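Local structure of macrolide export ATP-binding/permease protein MacB (Actinobacillus actinomycetemcomitans, 3FTJ) at residues Gln50-Asn55 and Ile176-Ser181; Leu62-Lys67 and Ala116-Glu121; Tyr75-Gln80 and Arg93-Asp98; Asp98-Ser103 and Ser158-Val163; Val106-Glu111 and Arg136-Val141. The protein probably powers macrolide export as the ABC-transporter component of the tripartite MacAB-TdeA efflux system, the present chain being its periplasmic region. One frame throughout, in Å; residues are numbered along the deposited sequence.

Contact 1: residues Gln50-Asn55 and Ile176-Ser181; sequences QSVTPN and ITVKIS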
# COMPACT_ATOMS: atom_id res chain seq x y z
N GLN A 50 -4.60 -15.06 0.28
CA GLN A 50 -3.58 -15.35 1.29
C GLN A 50 -3.31 -14.16 2.22
O GLN A 50 -3.04 -14.33 3.41
CB GLN A 50 -2.29 -15.80 0.61
CG GLN A 50 -1.14 -16.05 1.56
CD GLN A 50 0.08 -16.63 0.88
OE1 GLN A 50 1.14 -16.81 1.50
NE2 GLN A 50 -0.05 -16.94 -0.41
N SER A 51 -3.36 -12.95 1.67
CA SER A 51 -3.22 -11.75 2.50
C SER A 51 -3.82 -10.53 1.81
O SER A 51 -3.93 -10.48 0.59
CB SER A 51 -1.75 -11.48 2.84
OG SER A 51 -1.06 -10.96 1.72
N VAL A 52 -4.21 -9.56 2.62
CA VAL A 52 -4.84 -8.34 2.15
C VAL A 52 -4.17 -7.12 2.80
O VAL A 52 -4.06 -7.05 4.03
CB VAL A 52 -6.33 -8.34 2.48
CG1 VAL A 52 -6.99 -7.05 2.02
CG2 VAL A 52 -7.00 -9.57 1.85
N THR A 53 -3.74 -6.17 1.98
CA THR A 53 -3.08 -4.97 2.47
C THR A 53 -3.80 -3.70 2.02
O THR A 53 -3.75 -3.35 0.85
CB THR A 53 -1.64 -4.91 1.97
OG1 THR A 53 -0.95 -6.09 2.40
CG2 THR A 53 -0.94 -3.68 2.52
N PRO A 54 -4.47 -3.02 2.96
CA PRO A 54 -5.12 -1.74 2.67
C PRO A 54 -4.05 -0.67 2.45
O PRO A 54 -2.96 -0.80 3.00
CB PRO A 54 -5.91 -1.44 3.95
CG PRO A 54 -5.96 -2.76 4.70
CD PRO A 54 -4.71 -3.48 4.34
N ASN A 55 -4.34 0.36 1.67
CA ASN A 55 -3.36 1.42 1.42
C ASN A 55 -4.03 2.77 1.24
O ASN A 55 -4.80 2.97 0.31
CB ASN A 55 -2.49 1.09 0.19
CG ASN A 55 -1.37 2.11 -0.05
OD1 ASN A 55 -1.56 3.32 0.09
ND2 ASN A 55 -0.20 1.61 -0.44
N ILE A 176 -6.19 -1.62 -2.37
CA ILE A 176 -6.04 -2.84 -1.61
C ILE A 176 -5.20 -3.81 -2.43
O ILE A 176 -5.56 -4.15 -3.56
CB ILE A 176 -7.41 -3.52 -1.37
CG1 ILE A 176 -8.33 -2.62 -0.54
CG2 ILE A 176 -7.23 -4.87 -0.69
CD1 ILE A 176 -9.80 -3.04 -0.58
N THR A 177 -4.09 -4.26 -1.88
CA THR A 177 -3.32 -5.29 -2.56
C THR A 177 -3.59 -6.64 -1.92
O THR A 177 -3.50 -6.79 -0.70
CB THR A 177 -1.81 -4.99 -2.55
OG1 THR A 177 -1.57 -3.72 -3.17
CG2 THR A 177 -1.06 -6.07 -3.32
N VAL A 178 -3.95 -7.62 -2.75
CA VAL A 178 -4.23 -8.97 -2.27
C VAL A 178 -3.15 -9.92 -2.77
O VAL A 178 -2.65 -9.78 -3.89
CB VAL A 178 -5.63 -9.49 -2.74
CG1 VAL A 178 -6.73 -8.50 -2.39
CG2 VAL A 178 -5.63 -9.76 -4.22
N LYS A 179 -2.77 -10.88 -1.93
CA LYS A 179 -1.87 -11.94 -2.34
C LYS A 179 -2.74 -13.15 -2.60
O LYS A 179 -3.48 -13.60 -1.73
CB LYS A 179 -0.86 -12.25 -1.24
CG LYS A 179 0.52 -12.66 -1.74
CD LYS A 179 0.53 -14.06 -2.35
CE LYS A 179 1.96 -14.54 -2.59
NZ LYS A 179 2.03 -15.92 -3.14
N ILE A 180 -2.65 -13.66 -3.83
CA ILE A 180 -3.47 -14.79 -4.27
C ILE A 180 -2.88 -16.11 -3.78
O ILE A 180 -1.66 -16.28 -3.73
CB ILE A 180 -3.58 -14.78 -5.81
CG1 ILE A 180 -4.55 -13.69 -6.27
CG2 ILE A 180 -4.05 -16.11 -6.34
CD1 ILE A 180 -5.92 -13.80 -5.64
N SER A 181 -3.76 -17.04 -3.39
CA SER A 181 -3.33 -18.39 -3.02
C SER A 181 -2.43 -18.96 -4.10
O SER A 181 -2.70 -18.81 -5.30
CB SER A 181 -4.54 -19.31 -2.80
OG SER A 181 -5.34 -18.88 -1.71
O HOH W 1 -1.26 -8.43 0.59
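Thr53 and Thr177 face each other as an antiparallel hydrogen-bonded pair, with Thr53 N giving to Thr177 O at 2.8 Å and Thr177 N giving back to Thr53 O at 2.9 Å. They belong to strands 49-64 and 175-180, antiparallel neighbours in the mixed sheet of the periplasmic core domain. Two residues further back, the ladder is interrupted by a classic beta bulge in which Gln50 and Ser51 are both set against Lys179. Lys179 O takes a strong bond from Gln50 N (2.7 Å) and a weak one from Ser51 N. Lys179 N in turn bonds Ser51 O at 2.8 Å. On the face carrying the hydroxyls, one water joins Ser51 OG and Thr53 OG1 and donates to Thr177 O (3.1 Å), giving that carbonyl a second partner. The extended Gln50 chain runs beside that of Lys179, Gln50 NE2 lying 3.5 Å from Lys179 CD. Both chains end on Asp182, the lysine through a salt bridge, while Thr177 OG1 bonds Thr17 OG1 of strand 15-20. On the other face Val52 CG1 presses tightly on Ile176 CG2 at 3.5 Å. Both faces meet helices, 37-44 on the Val52 side and 81-85 on the threonine side. The chemistry is therefore two-sided: hydrocarbon on one face, and on the other hydroxyls satisfied through a water and a carboxylate shared by Gln50 and Lys179.

Contact 2: residues Leu62-Lys67 and Ala116-Glu121; sequences LVVGNK and AIFANE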
# COMPACT_ATOMS: atom_id res chain seq x y z
N LEU A 62 6.90 17.13 7.31
CA LEU A 62 7.53 16.28 8.32
C LEU A 62 8.59 17.08 9.06
O LEU A 62 9.55 17.54 8.45
CB LEU A 62 8.19 15.08 7.64
CG LEU A 62 8.51 13.83 8.46
CD1 LEU A 62 9.56 13.00 7.76
CD2 LEU A 62 9.00 14.20 9.83
N VAL A 63 8.41 17.23 10.36
CA VAL A 63 9.44 17.85 11.20
C VAL A 63 10.28 16.78 11.89
O VAL A 63 9.74 15.80 12.45
CB VAL A 63 8.82 18.79 12.26
CG1 VAL A 63 9.88 19.21 13.28
CG2 VAL A 63 8.19 20.01 11.60
N VAL A 64 11.59 16.94 11.83
CA VAL A 64 12.50 16.02 12.51
C VAL A 64 13.56 16.83 13.21
O VAL A 64 14.40 17.46 12.57
CB VAL A 64 13.19 15.08 11.53
CG1 VAL A 64 14.03 14.04 12.29
CG2 VAL A 64 12.16 14.41 10.61
N GLY A 65 13.51 16.83 14.54
CA GLY A 65 14.39 17.69 15.31
C GLY A 65 14.08 19.12 14.96
O GLY A 65 12.96 19.59 15.17
N ASN A 66 15.06 19.82 14.40
CA ASN A 66 14.86 21.20 13.98
C ASN A 66 14.60 21.35 12.49
O ASN A 66 14.40 22.46 12.01
CB ASN A 66 16.06 22.05 14.38
CG ASN A 66 16.18 22.21 15.88
OD1 ASN A 66 15.18 22.44 16.57
ND2 ASN A 66 17.39 22.09 16.40
N LYS A 67 14.60 20.23 11.77
CA LYS A 67 14.46 20.25 10.32
C LYS A 67 13.00 20.08 9.91
O LYS A 67 12.24 19.40 10.59
CB LYS A 67 15.31 19.14 9.69
CG LYS A 67 16.82 19.23 9.97
CD LYS A 67 17.50 17.87 9.77
CE LYS A 67 19.03 17.95 9.90
NZ LYS A 67 19.48 18.36 11.28
N ALA A 116 17.78 11.01 3.93
CA ALA A 116 17.42 12.42 3.79
C ALA A 116 17.19 13.10 5.14
O ALA A 116 17.57 14.25 5.35
CB ALA A 116 16.18 12.57 2.91
N ILE A 117 16.58 12.36 6.06
CA ILE A 117 16.15 12.92 7.33
C ILE A 117 17.18 12.70 8.44
O ILE A 117 17.27 13.49 9.37
CB ILE A 117 14.86 12.24 7.79
CG1 ILE A 117 13.74 12.51 6.79
CG2 ILE A 117 14.47 12.71 9.18
CD1 ILE A 117 12.63 11.49 6.91
N PHE A 118 17.92 11.61 8.34
CA PHE A 118 18.81 11.21 9.43
C PHE A 118 20.28 11.10 9.02
O PHE A 118 21.16 11.01 9.87
CB PHE A 118 18.33 9.91 10.07
CG PHE A 118 17.11 10.08 10.93
CD1 PHE A 118 15.89 9.53 10.57
CD2 PHE A 118 17.18 10.82 12.11
CE1 PHE A 118 14.77 9.69 11.36
CE2 PHE A 118 16.05 10.99 12.91
CZ PHE A 118 14.85 10.43 12.53
N ALA A 119 20.54 11.11 7.71
CA ALA A 119 21.90 10.95 7.21
C ALA A 119 22.59 9.78 7.91
O ALA A 119 22.18 8.63 7.74
CB ALA A 119 22.68 12.24 7.40
N ASN A 120 23.61 10.08 8.70
CA ASN A 120 24.39 9.03 9.37
C ASN A 120 23.98 8.80 10.82
O ASN A 120 24.58 7.98 11.52
CB ASN A 120 25.90 9.33 9.26
CG ASN A 120 26.43 9.14 7.85
OD1 ASN A 120 26.52 8.02 7.35
ND2 ASN A 120 26.80 10.25 7.20
N GLU A 121 22.96 9.52 11.26
CA GLU A 121 22.41 9.34 12.60
C GLU A 121 21.60 8.05 12.71
O GLU A 121 21.05 7.55 11.73
CB GLU A 121 21.52 10.53 12.97
CG GLU A 121 22.17 11.88 12.73
CD GLU A 121 21.16 13.01 12.56
OE1 GLU A 121 20.11 12.99 13.24
OE2 GLU A 121 21.42 13.92 11.74
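Ile117, near the end of helix 111-118, lays its CG2 methyl against Val64 at the tip of a beta hairpin, and these two residues bury the most surface here. The methyl is wedged at the fork of the valine, 3.2 Å from Val64 CG2 and 3.4 Å from Val64 CG1. Both separations are tighter than a usual carbon-carbon contact. Ile117 can reach two residues of the strand because its branches diverge: CG2 stands opposite its backbone N, whereas CG1 lies beside that N (chi1 -62°) and carries CD1 onto Leu62 CD1 at 3.5 Å. The isoleucine crosses both strand side chains at roughly a right angle. Val64 CG1 also meets the ring of Phe118 obliquely, 3.7 Å from Phe118 CE2. Ile117 CG2 sits over one face of that ring, toward its rim, so that isoleucine methyl, valine and ring meet in one cluster. The hairpin closes through a type II' turn, Val64 N bonding Lys67 O at 2.8 Å. Phe69 of the returning strand touches both Val64 and Ile117, and Val128 touches Leu62, Val64 and Phe118. No hydrogen bond passes between the segments, so helix end and hairpin are joined mainly by hydrocarbon packing; backbone polar groups are met partly within the two type II' turns (Glu121 N to Phe118 O in the second) and partly by neighbouring strands and Lys114.

Contact 3: residues Tyr75-Gln80 and Arg93-Asp98; sequences YGIGEQ and RLLTED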
# COMPACT_ATOMS: atom_id res chain seq x y z
N TYR A 75 2.24 6.71 4.28
CA TYR A 75 1.35 5.64 3.87
C TYR A 75 0.78 4.96 5.10
O TYR A 75 1.51 4.69 6.06
CB TYR A 75 2.10 4.61 3.03
CG TYR A 75 2.54 5.13 1.69
CD1 TYR A 75 1.68 5.09 0.60
CD2 TYR A 75 3.81 5.66 1.51
CE1 TYR A 75 2.07 5.58 -0.63
CE2 TYR A 75 4.21 6.13 0.28
CZ TYR A 75 3.34 6.09 -0.79
OH TYR A 75 3.74 6.56 -2.02
N GLY A 76 -0.53 4.71 5.07
CA GLY A 76 -1.18 3.92 6.09
C GLY A 76 -1.45 2.59 5.43
O GLY A 76 -2.34 2.50 4.58
N ILE A 77 -0.68 1.58 5.79
CA ILE A 77 -0.75 0.29 5.09
C ILE A 77 -0.89 -0.90 6.04
O ILE A 77 -0.81 -0.75 7.26
CB ILE A 77 0.48 0.08 4.15
CG1 ILE A 77 1.80 0.49 4.83
CG2 ILE A 77 0.32 0.89 2.88
CD1 ILE A 77 2.15 -0.28 6.08
N GLY A 78 -1.13 -2.09 5.47
CA GLY A 78 -1.25 -3.29 6.27
C GLY A 78 0.07 -3.95 6.65
O GLY A 78 1.10 -3.70 6.03
N GLU A 79 0.02 -4.82 7.66
CA GLU A 79 1.18 -5.60 8.10
C GLU A 79 1.96 -6.29 6.97
O GLU A 79 3.18 -6.31 6.99
CB GLU A 79 0.74 -6.63 9.14
CG GLU A 79 1.78 -7.69 9.46
CD GLU A 79 1.40 -8.52 10.67
OE1 GLU A 79 0.18 -8.72 10.89
OE2 GLU A 79 2.31 -8.96 11.40
N GLN A 80 1.25 -6.85 5.99
CA GLN A 80 1.88 -7.59 4.89
C GLN A 80 2.43 -6.70 3.78
O GLN A 80 2.95 -7.20 2.78
CB GLN A 80 0.92 -8.62 4.28
CG GLN A 80 0.43 -9.70 5.24
CD GLN A 80 1.56 -10.32 6.04
OE1 GLN A 80 2.59 -10.72 5.48
NE2 GLN A 80 1.38 -10.41 7.35
N ARG A 93 12.75 -2.97 13.18
CA ARG A 93 11.68 -3.94 12.98
C ARG A 93 10.59 -3.39 12.05
O ARG A 93 10.53 -2.19 11.78
CB ARG A 93 11.06 -4.33 14.31
CG ARG A 93 10.13 -3.27 14.90
CD ARG A 93 9.51 -3.73 16.21
NE ARG A 93 8.63 -2.73 16.82
CZ ARG A 93 7.35 -2.54 16.51
NH1 ARG A 93 6.79 -3.29 15.56
NH2 ARG A 93 6.64 -1.61 17.13
N LEU A 94 9.73 -4.29 11.57
CA LEU A 94 8.57 -3.92 10.75
C LEU A 94 7.32 -3.83 11.62
O LEU A 94 7.36 -4.15 12.81
CB LEU A 94 8.34 -4.96 9.65
CG LEU A 94 9.47 -5.21 8.65
CD1 LEU A 94 9.01 -6.21 7.59
CD2 LEU A 94 9.92 -3.91 7.99
N LEU A 95 6.21 -3.39 11.03
CA LEU A 95 4.95 -3.33 11.74
C LEU A 95 4.51 -4.73 12.12
O LEU A 95 4.81 -5.70 11.41
CB LEU A 95 3.84 -2.70 10.90
CG LEU A 95 3.84 -1.21 10.55
CD1 LEU A 95 4.04 -0.34 11.79
CD2 LEU A 95 4.90 -0.92 9.54
N THR A 96 3.78 -4.82 13.23
CA THR A 96 3.20 -6.07 13.70
C THR A 96 1.68 -5.94 13.75
O THR A 96 1.12 -4.85 13.59
CB THR A 96 3.68 -6.41 15.13
OG1 THR A 96 3.34 -5.33 16.01
CG2 THR A 96 5.18 -6.63 15.16
N GLU A 97 1.01 -7.07 13.98
CA GLU A 97 -0.44 -7.07 14.13
C GLU A 97 -0.84 -6.20 15.31
O GLU A 97 -1.90 -5.57 15.30
CB GLU A 97 -0.95 -8.50 14.32
CG GLU A 97 -2.42 -8.60 14.66
CD GLU A 97 -2.84 -10.04 14.97
OE1 GLU A 97 -2.48 -10.94 14.18
OE2 GLU A 97 -3.53 -10.26 15.99
N ASP A 98 0.03 -6.14 16.31
CA ASP A 98 -0.25 -5.33 17.49
C ASP A 98 -0.22 -3.83 17.17
O ASP A 98 -0.99 -3.05 17.72
CB ASP A 98 0.73 -5.65 18.61
CG ASP A 98 0.58 -4.72 19.79
OD1 ASP A 98 1.38 -3.75 19.89
OD2 ASP A 98 -0.34 -4.93 20.61
O HOH W 2 5.19 -5.58 8.58
O HOH W 3 2.36 -9.65 14.01
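A helix N-terminus closed by a capping box is the motif here, and Glu79, in the turn after strand 67-77, brings its carboxylate to it. Thr96 is the N-cap of helix 97-102: its side chain caps a backbone N in the first turn, and Asp99 OD2 accepts in return from Thr96 N. Glu79 approaches from outside this box. Its chain is fully extended, with CG turned opposite the backbone N (chi1 168°), and this stretch carries the carboxylate across to the first helical residue. There Glu79 OE1 lies 3.6 Å from Glu97 CB. A water bridges the two, donating to Glu79 OE2 at 2.7 Å and accepting from Glu97 N at 2.9 Å. A negative group beside the amino end of a helix is favourably placed with respect to the helix dipole, which would probably help to stabilise its charge. The Glu97 carboxylate, of like charge, would probably oppose this, though Glu79 OE1 keeps 4.8 Å from Glu97 OE1. The two carboxylate planes stand 81° apart. Beneath the carboxylates, Leu95 turns inward among Phe82, Ile138 and Pro159, and its CD2 only just meets Ile77 CD1 at 4.5 Å. The contact thus joins the end of strand 67-77 to the start of helix 97-102, with two waters bridging the polar groups. The second water joins the main chains directly, donating to Glu79 O at 2.7 Å and to Leu95 O at 2.9 Å.

Contact 4: residues Asp98-Ser103 and Ser158-Val163; sequences DDVDQS and SPYSTV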
# COMPACT_ATOMS: atom_id res chain seq x y z
N ASP A 98 0.03 -6.14 16.31
CA ASP A 98 -0.25 -5.33 17.49
C ASP A 98 -0.22 -3.83 17.17
O ASP A 98 -0.99 -3.05 17.72
CB ASP A 98 0.73 -5.65 18.61
CG ASP A 98 0.58 -4.72 19.79
OD1 ASP A 98 1.38 -3.75 19.89
OD2 ASP A 98 -0.34 -4.93 20.61
N ASP A 99 0.69 -3.42 16.30
CA ASP A 99 0.75 -2.02 15.87
C ASP A 99 -0.56 -1.66 15.19
O ASP A 99 -1.18 -0.63 15.48
CB ASP A 99 1.91 -1.78 14.92
CG ASP A 99 3.27 -1.92 15.59
OD1 ASP A 99 3.46 -1.38 16.70
OD2 ASP A 99 4.16 -2.55 14.98
N VAL A 100 -0.99 -2.52 14.28
CA VAL A 100 -2.25 -2.32 13.57
C VAL A 100 -3.44 -2.28 14.52
O VAL A 100 -4.24 -1.35 14.49
CB VAL A 100 -2.45 -3.40 12.52
CG1 VAL A 100 -3.86 -3.33 11.93
CG2 VAL A 100 -1.38 -3.29 11.43
N ASP A 101 -3.56 -3.30 15.37
CA ASP A 101 -4.67 -3.41 16.32
C ASP A 101 -4.76 -2.23 17.29
O ASP A 101 -5.86 -1.80 17.65
CB ASP A 101 -4.56 -4.71 17.12
CG ASP A 101 -5.07 -5.92 16.35
OD1 ASP A 101 -6.07 -5.79 15.61
OD2 ASP A 101 -4.48 -7.01 16.50
N GLN A 102 -3.61 -1.73 17.74
CA GLN A 102 -3.58 -0.65 18.72
C GLN A 102 -3.40 0.73 18.07
O GLN A 102 -3.27 1.73 18.76
CB GLN A 102 -2.47 -0.90 19.75
CG GLN A 102 -2.60 -2.23 20.49
CD GLN A 102 -3.91 -2.34 21.25
OE1 GLN A 102 -4.17 -1.57 22.18
NE2 GLN A 102 -4.74 -3.30 20.87
N SER A 103 -3.38 0.77 16.74
CA SER A 103 -3.21 2.03 16.04
C SER A 103 -2.02 2.80 16.61
O SER A 103 -2.15 3.97 16.98
CB SER A 103 -4.48 2.88 16.15
OG SER A 103 -5.57 2.25 15.48
N SER A 158 3.20 3.47 7.94
CA SER A 158 2.57 3.41 9.25
C SER A 158 1.33 2.52 9.12
O SER A 158 0.87 2.27 8.00
CB SER A 158 2.19 4.83 9.68
OG SER A 158 1.86 4.92 11.05
N PRO A 159 0.79 2.01 10.24
CA PRO A 159 -0.38 1.14 10.09
C PRO A 159 -1.56 1.90 9.50
O PRO A 159 -1.79 3.05 9.89
CB PRO A 159 -0.70 0.73 11.54
CG PRO A 159 0.59 0.89 12.28
CD PRO A 159 1.24 2.09 11.64
N TYR A 160 -2.29 1.26 8.59
CA TYR A 160 -3.48 1.88 7.99
C TYR A 160 -4.43 2.40 9.06
O TYR A 160 -5.08 3.43 8.88
CB TYR A 160 -4.21 0.92 7.04
CG TYR A 160 -4.90 -0.26 7.73
CD1 TYR A 160 -6.11 -0.11 8.37
CD2 TYR A 160 -4.31 -1.53 7.73
CE1 TYR A 160 -6.74 -1.19 9.01
CE2 TYR A 160 -4.92 -2.62 8.36
CZ TYR A 160 -6.14 -2.44 9.00
OH TYR A 160 -6.76 -3.50 9.62
N SER A 161 -4.52 1.67 10.18
CA SER A 161 -5.43 2.02 11.26
C SER A 161 -5.03 3.35 11.92
O SER A 161 -5.87 4.22 12.15
CB SER A 161 -5.47 0.90 12.30
OG SER A 161 -4.15 0.54 12.70
N THR A 162 -3.74 3.49 12.22
CA THR A 162 -3.20 4.72 12.77
C THR A 162 -3.44 5.92 11.86
O THR A 162 -3.83 6.99 12.32
CB THR A 162 -1.69 4.60 12.98
OG1 THR A 162 -1.41 3.37 13.67
CG2 THR A 162 -1.16 5.77 13.80
N VAL A 163 -3.21 5.73 10.57
CA VAL A 163 -3.35 6.82 9.61
C VAL A 163 -4.81 7.22 9.43
O VAL A 163 -5.14 8.40 9.39
CB VAL A 163 -2.69 6.46 8.27
CG1 VAL A 163 -3.00 7.50 7.22
CG2 VAL A 163 -1.21 6.35 8.47
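Chi1 of 51° sets the Ser161 hydroxyl between its own backbone N and carbonyl carbon, and from there it donates to Val100 O at the Schellman motif that ends helix 97-102. The bond is short, 2.6 Å from Ser161 OG to Val100 O, and lies in the carbonyl plane on a lone pair. The same oxygen accepts from Ser103 N at 3.2 Å, so the helix end is gripped both by the residue that follows the helix and by the first turn of helix 160-168. A similar torsion in Tyr160 (68°) folds its ring back toward Val100, whose CG1 lies 3.7 Å from Tyr160 OH. The other valine branch, CG2, slides past Pro159, the N-cap residue of helix 160-168, with Val100 CG2 4.1 Å from Pro159 CB. Ser103, which turns the chain with positive phi, sits close over the second helix. Its hydroxyl bonds Asn165 ND2, and Lys166 NZ bonds its carbonyl. The contact therefore joins the close of one helix to the opening of another. Beside it, Thr162 OG1 hydrogen-bonds Asn104 O and comes within 3.1 Å of Ser103 C.

Contact 5: residues Val106-Glu111 and Arg136-Val141; sequences VVVLDE and RVIGVV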
# COMPACT_ATOMS: atom_id res chain seq x y z
N VAL A 106 3.72 4.56 15.04
CA VAL A 106 5.06 4.13 14.72
C VAL A 106 5.23 4.21 13.22
O VAL A 106 4.26 4.09 12.47
CB VAL A 106 5.33 2.67 15.19
CG1 VAL A 106 5.30 2.58 16.72
CG2 VAL A 106 4.33 1.71 14.57
N VAL A 107 6.46 4.41 12.78
CA VAL A 107 6.70 4.54 11.36
C VAL A 107 7.90 3.72 10.92
O VAL A 107 8.88 3.57 11.66
CB VAL A 107 6.84 6.03 10.94
CG1 VAL A 107 7.99 6.70 11.66
CG2 VAL A 107 7.00 6.14 9.45
N VAL A 108 7.81 3.17 9.72
CA VAL A 108 8.94 2.49 9.10
C VAL A 108 9.45 3.37 7.96
O VAL A 108 8.68 3.77 7.09
CB VAL A 108 8.55 1.08 8.59
CG1 VAL A 108 9.68 0.47 7.78
CG2 VAL A 108 8.19 0.17 9.78
N LEU A 109 10.74 3.68 7.96
CA LEU A 109 11.31 4.57 6.96
C LEU A 109 11.80 3.84 5.70
O LEU A 109 12.21 2.69 5.73
CB LEU A 109 12.46 5.39 7.54
CG LEU A 109 12.13 6.32 8.70
CD1 LEU A 109 13.34 7.19 9.00
CD2 LEU A 109 10.92 7.17 8.37
N ASP A 110 11.71 4.57 4.60
CA ASP A 110 12.33 4.19 3.34
C ASP A 110 13.84 4.38 3.47
O ASP A 110 14.30 5.20 4.27
CB ASP A 110 11.78 5.12 2.26
CG ASP A 110 12.22 4.77 0.89
OD1 ASP A 110 11.35 4.39 0.08
OD2 ASP A 110 13.43 4.87 0.63
N GLU A 111 14.62 3.63 2.70
CA GLU A 111 16.06 3.78 2.70
C GLU A 111 16.45 5.23 2.44
O GLU A 111 17.22 5.84 3.19
CB GLU A 111 16.67 2.89 1.61
CG GLU A 111 18.13 2.57 1.79
CD GLU A 111 18.35 1.41 2.74
OE1 GLU A 111 17.73 1.41 3.82
OE2 GLU A 111 19.15 0.51 2.40
N ARG A 136 6.94 7.46 16.18
CA ARG A 136 8.25 6.93 16.54
C ARG A 136 8.79 5.98 15.47
O ARG A 136 8.10 5.05 15.05
CB ARG A 136 8.17 6.21 17.90
CG ARG A 136 9.42 5.45 18.27
CD ARG A 136 9.35 4.97 19.72
NE ARG A 136 8.15 4.18 19.98
CZ ARG A 136 8.06 2.87 19.77
NH1 ARG A 136 9.10 2.21 19.28
NH2 ARG A 136 6.94 2.22 20.04
N VAL A 137 10.02 6.23 15.02
CA VAL A 137 10.66 5.40 14.00
C VAL A 137 11.07 4.04 14.58
O VAL A 137 11.86 3.97 15.52
CB VAL A 137 11.89 6.11 13.41
CG1 VAL A 137 12.54 5.23 12.35
CG2 VAL A 137 11.50 7.45 12.83
N ILE A 138 10.53 2.96 14.01
CA ILE A 138 10.80 1.63 14.55
C ILE A 138 11.69 0.80 13.63
O ILE A 138 12.24 -0.23 14.04
CB ILE A 138 9.50 0.84 14.87
CG1 ILE A 138 8.64 0.66 13.61
CG2 ILE A 138 8.69 1.53 15.96
CD1 ILE A 138 7.56 -0.41 13.77
N GLY A 139 11.85 1.24 12.38
CA GLY A 139 12.62 0.47 11.43
C GLY A 139 12.85 1.17 10.10
O GLY A 139 12.39 2.31 9.89
N VAL A 140 13.56 0.48 9.21
CA VAL A 140 13.94 1.00 7.90
C VAL A 140 13.90 -0.14 6.89
O VAL A 140 14.38 -1.23 7.18
CB VAL A 140 15.38 1.56 7.92
CG1 VAL A 140 15.75 2.13 6.56
CG2 VAL A 140 15.52 2.62 8.99
N VAL A 141 13.32 0.12 5.72
CA VAL A 141 13.28 -0.88 4.66
C VAL A 141 13.96 -0.35 3.40
O VAL A 141 14.18 0.86 3.26
CB VAL A 141 11.83 -1.27 4.29
CG1 VAL A 141 11.18 -2.06 5.41
CG2 VAL A 141 11.01 -0.03 3.95
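Leu109 O receives the shortest sound hydrogen bond of this parallel strand pair, from Val141 N at 2.8 Å. Leu109 N completes its hold on the partner strand by giving to Gly139 O at 2.9 Å. Further back, Val107 repeats the pattern, its N bonded to Arg136 O at 2.9 Å and its O to Ile138 N. Between these two sets the strand 136-141 spends one residue more than its partner, a bulge at Ile138 and Gly139 that shifts the pairing from Val107 with Val137 to Leu109 with Val140. At this slip Ile138 turns its CG1 between backbone N and carbonyl carbon (chi1 60°). Its branches thereby reach two valines, Ile138 CG2 lying 3.6 Å from Val106 CG1 and Ile138 CG1 3.9 Å from Val108 CG2. Val106 CG1 also sits over one face of the Arg136 guanidinium, 3.7 Å from Arg136 NH2. On the opposite face of the sheet Leu109 crosses Val137 at about a right angle, with Leu109 CG 3.8 Å from Val137 CG1. Strand 155-159 flanks strand 106-110, antiparallel to it, and strand 127-130 pairs with 133-141. Leu95 packs over Val106 and Val108; on the other face Leu109 meets Phe118 of helix 111-118, the helix whose N-cap is Asp110.

How the contacts relate
Contacts 2 and 5 are the most buried and share a hydrophobic neighbourhood, Phe118 of the first lying on Leu109 and Val137 of the second; contacts 1, 3 and 4 are partly buried and rely more on polar groups. Contacts 1 and 2 both use strand 49-64, yet their centres are about 32 Å apart, on opposite sides of the chain's centre. Contacts 3 and 4 share helix 97-102, one at its start and the other at its end, and the Arg93-Asp99 salt bridge joins them. Backbone ladders carry contacts 1 and 5, antiparallel and parallel. Elsewhere the means differ: methyl packing in contact 2, waters in contact 3 (as also in contact 1), a serine hydroxyl in contact 4.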